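Local coordinates for protein putative cytidylyltransferase (Burkholderia pseudomallei, PDB 5X9Q) that probably transfers the adenylyl group of ATP to D-glycero-beta-D-manno-heptose 1-phosphate, giving ADP-heptose and diphosphate in the heptose biosynthesis pathway, at residues 35-41 against 63-69. Sequence-based numbering, arbitrary orientation.
Sequences PAPVVFT and GACLIVG
F40 and I67 meet at about a right angle on one face of two adjacent parallel strands. CG2 of I67 touches ring atom CD2 of F40 at 4.0 Å. CG of F40 is anti to the backbone N (chi1 -179°), which carries the ring along the strand until F40 CZ lies 4.0 Å from G69 N. The other branch of I67 reaches back against the chain direction, and its CD1 meets CG1 of V38 at 3.8 Å. L117 and I118 of helix 115-121 pack on F40, and V121 on I67. The strands are the two arms of a right-handed beta-alpha-beta crossover through helix 50-62, in the Rossmann-like parallel sheet of the cytidylyltransferase-like family. On the helix 50-62 face, V39 and L66 cross obliquely, and V39 CG1 lies 3.9 Å from L66 CD1. T41 and V68 run alongside each other in the same direction, with T41 CG2 3.9 Å from V68 CG1. T41 OG1 hydrogen-bonds elsewhere, to Y55 OH and V127 O. V39 and T41 each donate one N-H and accept another at O: V39 N to C65 O (2.7 Å), I67 N to V39 O, T41 N to I67 O and G69 N to T41 O. P37, after a cis peptide bond, lays its CG 3.6 Å from G63 CA. P37 O accepts the N-H of A64 in the carbonyl plane, O to N 3.0 Å.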
ATOM      1  N   PRO A  35      11.619   9.815  17.428  1.00 36.16           N
ATOM      2  CA  PRO A  35      10.873  11.052  17.690  1.00 29.33           C
ATOM      3  C   PRO A  35       9.617  10.777  18.519  1.00 31.16           C
ATOM      4  O   PRO A  35       8.859   9.856  18.203  1.00 26.57           O
ATOM      5  CB  PRO A  35      10.485  11.545  16.292  1.00 28.84           C
ATOM      6  CG  PRO A  35      11.243  10.699  15.336  1.00 29.61           C
ATOM      7  CD  PRO A  35      11.522   9.412  16.014  1.00 28.65           C
ATOM      8  N   ALA A  36       9.387  11.553  19.567  1.00 30.97           N
ATOM      9  CA  ALA A  36       8.177  11.372  20.346  1.00 30.84           C
ATOM     10  C   ALA A  36       7.061  12.157  19.662  1.00 28.24           C
ATOM     11  O   ALA A  36       7.331  13.144  18.997  1.00 32.06           O
ATOM     12  CB  ALA A  36       8.398  11.823  21.764  1.00 32.98           C
ATOM     13  N   PRO A  37       5.809  11.694  19.764  1.00 27.93           N
ATOM     14  CA  PRO A  37       5.352  10.456  20.404  1.00 27.14           C
ATOM     15  C   PRO A  37       5.457   9.263  19.463  1.00 28.58           C
ATOM     16  O   PRO A  37       5.157   9.371  18.270  1.00 25.51           O
ATOM     17  CB  PRO A  37       3.886  10.757  20.740  1.00 31.98           C
ATOM     18  CG  PRO A  37       3.463  11.755  19.726  1.00 26.00           C
ATOM     19  CD  PRO A  37       4.680  12.543  19.335  1.00 23.39           C
ATOM     20  N   VAL A  38       5.885   8.131  20.006  1.00 30.02           N
ATOM     21  CA  VAL A  38       6.010   6.909  19.243  1.00 24.55           C
ATOM     22  C   VAL A  38       4.702   6.134  19.228  1.00 25.26           C
ATOM     23  O   VAL A  38       4.111   5.861  20.281  1.00 25.34           O
ATOM     24  CB  VAL A  38       7.127   6.042  19.805  1.00 27.83           C
ATOM     25  CG1 VAL A  38       7.202   4.711  19.069  1.00 19.56           C
ATOM     26  CG2 VAL A  38       8.453   6.811  19.729  1.00 26.71           C
ATOM     27  N   VAL A  39       4.240   5.806  18.026  1.00 26.05           N
ATOM     28  CA  VAL A  39       2.978   5.101  17.863  1.00 23.98           C
ATOM     29  C   VAL A  39       3.219   3.630  17.491  1.00 24.76           C
ATOM     30  O   VAL A  39       4.089   3.293  16.658  1.00 21.18           O
ATOM     31  CB  VAL A  39       2.111   5.785  16.812  1.00 21.27           C
ATOM     32  CG1 VAL A  39       0.704   5.237  16.848  1.00 23.72           C
ATOM     33  CG2 VAL A  39       2.058   7.279  17.098  1.00 27.10           C
ATOM     34  N   PHE A  40       2.457   2.750  18.129  1.00 23.79           N
ATOM     35  CA  PHE A  40       2.596   1.331  17.881  1.00 20.88           C
ATOM     36  C   PHE A  40       1.274   0.730  17.503  1.00 21.39           C
ATOM     37  O   PHE A  40       0.237   1.130  18.041  1.00 19.47           O
ATOM     38  CB  PHE A  40       3.139   0.600  19.106  1.00 20.68           C
ATOM     39  CG  PHE A  40       3.329  -0.873  18.882  1.00 19.54           C
ATOM     40  CD1 PHE A  40       2.275  -1.771  19.043  1.00 20.35           C
ATOM     41  CD2 PHE A  40       4.561  -1.359  18.497  1.00 20.32           C
ATOM     42  CE1 PHE A  40       2.450  -3.116  18.812  1.00 23.70           C
ATOM     43  CE2 PHE A  40       4.745  -2.720  18.267  1.00 21.22           C
ATOM     44  CZ  PHE A  40       3.690  -3.593  18.420  1.00 21.59           C
ATOM     45  N   THR A  41       1.319  -0.221  16.563  1.00 20.31           N
ATOM     46  CA  THR A  41       0.187  -1.084  16.289  1.00 19.46           C
ATOM     47  C   THR A  41       0.656  -2.481  15.844  1.00 24.98           C
ATOM     48  O   THR A  41       1.795  -2.666  15.444  1.00 23.58           O
ATOM     49  CB  THR A  41      -0.718  -0.477  15.215  1.00 28.48           C
ATOM     50  OG1 THR A  41      -1.988  -1.135  15.259  1.00 29.60           O
ATOM     51  CG2 THR A  41      -0.116  -0.658  13.817  1.00 31.00           C
ATOM     52  N   GLY A  63       0.998  10.709  15.792  1.00 21.16           N
ATOM     53  CA  GLY A  63       2.309  10.767  16.411  1.00 20.66           C
ATOM     54  C   GLY A  63       3.365  11.177  15.414  1.00 23.44           C
ATOM     55  O   GLY A  63       3.023  11.666  14.356  1.00 25.52           O
ATOM     56  N   ALA A  64       4.638  11.018  15.766  1.00 23.26           N
ATOM     57  CA  ALA A  64       5.743  11.378  14.881  1.00 24.38           C
ATOM     58  C   ALA A  64       6.403  10.141  14.257  1.00 28.61           C
ATOM     59  O   ALA A  64       7.308  10.234  13.433  1.00 29.45           O
ATOM     60  CB  ALA A  64       6.768  12.187  15.636  1.00 22.90           C
ATOM     61  N   CYS A  65       5.964   8.970  14.670  1.00 27.07           N
ATOM     62  CA  CYS A  65       6.685   7.767  14.329  1.00 26.90           C
ATOM     63  C   CYS A  65       5.750   6.568  14.464  1.00 29.28           C
ATOM     64  O   CYS A  65       5.070   6.429  15.487  1.00 28.13           O
ATOM     65  CB  CYS A  65       7.896   7.648  15.254  1.00 27.31           C
ATOM     66  SG  CYS A  65       8.776   6.160  15.049  1.00 42.24           S
ATOM     67  N   LEU A  66       5.697   5.706  13.454  1.00 22.92           N
ATOM     68  CA  LEU A  66       4.762   4.599  13.509  1.00 22.02           C
ATOM     69  C   LEU A  66       5.447   3.269  13.341  1.00 26.28           C
ATOM     70  O   LEU A  66       6.038   2.992  12.293  1.00 22.15           O
ATOM     71  CB  LEU A  66       3.686   4.744  12.446  1.00 22.08           C
ATOM     72  CG  LEU A  66       2.722   3.558  12.359  1.00 21.03           C
ATOM     73  CD1 LEU A  66       1.955   3.345  13.676  1.00 24.27           C
ATOM     74  CD2 LEU A  66       1.757   3.673  11.154  1.00 21.03           C
ATOM     75  N   ILE A  67       5.300   2.429  14.363  1.00 25.05           N
ATOM     76  CA  ILE A  67       5.843   1.081  14.361  1.00 23.65           C
ATOM     77  C   ILE A  67       4.708   0.069  14.235  1.00 21.76           C
ATOM     78  O   ILE A  67       3.701   0.160  14.942  1.00 20.30           O
ATOM     79  CB  ILE A  67       6.654   0.809  15.661  1.00 25.94           C
ATOM     80  CG1 ILE A  67       7.691   1.908  15.889  1.00 22.16           C
ATOM     81  CG2 ILE A  67       7.292  -0.568  15.624  1.00 20.08           C
ATOM     82  CD1 ILE A  67       8.529   1.717  17.129  1.00 23.03           C
ATOM     83  N   VAL A  68       4.867  -0.899  13.338  1.00 24.03           N
ATOM     84  CA  VAL A  68       3.883  -1.966  13.177  1.00 21.21           C
ATOM     85  C   VAL A  68       4.488  -3.330  13.564  1.00 24.48           C
ATOM     86  O   VAL A  68       5.551  -3.715  13.075  1.00 22.79           O
ATOM     87  CB  VAL A  68       3.362  -2.012  11.741  1.00 25.48           C
ATOM     88  CG1 VAL A  68       2.196  -2.972  11.637  1.00 26.32           C
ATOM     89  CG2 VAL A  68       2.934  -0.605  11.304  1.00 26.20           C
ATOM     90  N   GLY A  69       3.838  -4.030  14.489  1.00 22.97           N
ATOM     91  CA  GLY A  69       4.249  -5.369  14.875  1.00 21.67           C
ATOM     92  C   GLY A  69       3.495  -6.426  14.085  1.00 25.29           C
ATOM     93  O   GLY A  69       2.262  -6.370  13.942  1.00 24.65           O
TER